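Plasmid stabilization system (Mesorhizobium opportunistum, PDB 5CEG) probably acts as the ParE-like toxin of a RelE-family type II toxin-antitoxin system, a kind of module that stabilises plasmids. Local coordinates at residues Met77-Ala81 and Pro82-Leu86. Sequence-based numbering, arbitrary orientation.
Sequences MLVEA and PFVLL
A two-residue beta hairpin joins Leu78 and Glu80 to Leu85 and Phe83, its strands running antiparallel. Glu80 and Phe83 close it as a hydrogen-bonded pair around a turn made of Ala81 and Pro82, whose shared peptide bond is cis; such a cis-proline turn is of type VI, and the backbone angles of Pro82 (-89/16°) fit the VIa form. The turn leaves its mark on the bond from Phe83 N to Glu80 O (2.8 Å), whose donor stands above the carbonyl plane, whereas Leu78 N meets Leu85 O (2.9 Å) in the plane of the Leu85 carbonyl. The return bond, Leu85 N to Leu78 O, measures 2.7 Å. Pro82 CG sits over the centre of the Phe83 ring, 4.0 Å above its plane, and Tyr47 of helix 41-60 meets that ring edge-to-face. In the ParE/RelE-type sheet this hairpin pairs strand 76-80 with strand 83-90, and the latter pairs in turn with strand 100-108. Leu78, Glu80, Phe83 and Leu85 point to the face covered by helix 41-60. On the face bearing Met77, Val79, Val84 and Leu86, Met77 reaches diagonally to Val84: its CG, anti to its own N (chi1 169°), presses on Val84 CG1 at 3.3 Å, tighter than usual for two carbons. A bend at chi3 then carries Met77 CE to within 4.0 Å of CD2 of Leu86, its directly opposed, non-hydrogen-bonded partner. Another protein chain of the assembly packs on Met77 and Leu86, consistent with a bound antitoxin.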
loop_
_atom_site.group_PDB
_atom_site.type_symbol
_atom_site.label_atom_id
_atom_site.label_comp_id
_atom_site.label_asym_id
_atom_site.label_seq_id
_atom_site.Cartn_x
_atom_site.Cartn_y
_atom_site.Cartn_z
ATOM N N MET B 77 3.138 -24.472 5.928
ATOM C CA MET B 77 2.998 -23.271 6.740
ATOM C C MET B 77 1.835 -23.440 7.700
ATOM O O MET B 77 0.748 -23.860 7.294
ATOM C CB MET B 77 2.791 -22.056 5.828
ATOM C CG MET B 77 2.374 -20.815 6.533
ATOM S SD MET B 77 2.140 -19.465 5.355
ATOM C CE MET B 77 3.755 -19.372 4.592
ATOM N N LEU B 78 2.074 -23.157 8.978
ATOM C CA LEU B 78 1.017 -23.172 9.975
ATOM C C LEU B 78 1.025 -21.816 10.663
ATOM O O LEU B 78 2.060 -21.372 11.148
ATOM C CB LEU B 78 1.230 -24.330 10.968
ATOM C CG LEU B 78 0.108 -24.673 11.947
ATOM C CD1 LEU B 78 -1.192 -25.021 11.229
ATOM C CD2 LEU B 78 0.552 -25.811 12.855
ATOM N N VAL B 79 -0.118 -21.133 10.676
ATOM C CA VAL B 79 -0.174 -19.786 11.229
ATOM C C VAL B 79 -0.539 -19.803 12.716
ATOM O O VAL B 79 -1.414 -20.556 13.152
ATOM C CB VAL B 79 -1.184 -18.901 10.437
ATOM C CG1 VAL B 79 -1.334 -17.516 11.075
ATOM C CG2 VAL B 79 -0.740 -18.757 8.996
ATOM N N GLU B 80 0.182 -18.994 13.488
ATOM C CA GLU B 80 -0.140 -18.693 14.876
ATOM C C GLU B 80 0.089 -17.199 15.039
ATOM O O GLU B 80 1.178 -16.761 15.421
ATOM C CB GLU B 80 0.724 -19.514 15.845
ATOM C CG GLU B 80 0.468 -19.224 17.324
ATOM C CD GLU B 80 -0.973 -19.458 17.718
ATOM O OE1 GLU B 80 -1.538 -20.499 17.309
ATOM O OE2 GLU B 80 -1.538 -18.603 18.428
ATOM N N ALA B 81 -0.935 -16.414 14.708
ATOM C CA ALA B 81 -0.778 -14.973 14.540
ATOM C C ALA B 81 -0.092 -14.309 15.730
ATOM O O ALA B 81 -0.430 -14.601 16.884
ATOM C CB ALA B 81 -2.139 -14.329 14.298
ATOM N N PRO B 82 0.866 -13.412 15.462
ATOM C CA PRO B 82 1.347 -12.880 14.174
ATOM C C PRO B 82 2.477 -13.685 13.518
ATOM O O PRO B 82 3.164 -13.174 12.616
ATOM C CB PRO B 82 1.862 -11.493 14.566
ATOM C CG PRO B 82 2.415 -11.729 15.949
ATOM C CD PRO B 82 1.464 -12.689 16.602
ATOM N N PHE B 83 2.673 -14.920 13.972
ATOM C CA PHE B 83 3.779 -15.749 13.503
ATOM C C PHE B 83 3.343 -16.759 12.459
ATOM O O PHE B 83 2.187 -17.179 12.403
ATOM C CB PHE B 83 4.441 -16.485 14.680
ATOM C CG PHE B 83 4.759 -15.590 15.831
ATOM C CD1 PHE B 83 5.811 -14.692 15.750
ATOM C CD2 PHE B 83 3.981 -15.618 16.977
ATOM C CE1 PHE B 83 6.094 -13.849 16.805
ATOM C CE2 PHE B 83 4.256 -14.781 18.033
ATOM C CZ PHE B 83 5.300 -13.889 17.950
ATOM N N VAL B 84 4.300 -17.144 11.628
ATOM C CA VAL B 84 4.113 -18.202 10.663
ATOM C C VAL B 84 5.131 -19.288 10.988
ATOM O O VAL B 84 6.333 -19.013 11.035
ATOM C CB VAL B 84 4.319 -17.666 9.232
ATOM C CG1 VAL B 84 4.382 -18.783 8.249
ATOM C CG2 VAL B 84 3.213 -16.652 8.872
ATOM N N LEU B 85 4.658 -20.500 11.259
ATOM C CA LEU B 85 5.571 -21.617 11.466
ATOM C C LEU B 85 5.845 -22.261 10.119
ATOM O O LEU B 85 4.914 -22.669 9.436
ATOM C CB LEU B 85 4.985 -22.658 12.425
ATOM C CG LEU B 85 4.661 -22.317 13.882
ATOM C CD1 LEU B 85 4.034 -23.527 14.556
ATOM C CD2 LEU B 85 5.889 -21.898 14.649
ATOM N N LEU B 86 7.117 -22.372 9.745
ATOM C CA LEU B 86 7.486 -23.100 8.533
ATOM C C LEU B 86 8.040 -24.453 8.943
ATOM O O LEU B 86 8.942 -24.514 9.769
ATOM C CB LEU B 86 8.541 -22.345 7.712
ATOM C CG LEU B 86 8.196 -20.925 7.266
ATOM C CD1 LEU B 86 9.383 -20.328 6.511
ATOM C CD2 LEU B 86 6.944 -20.962 6.401
#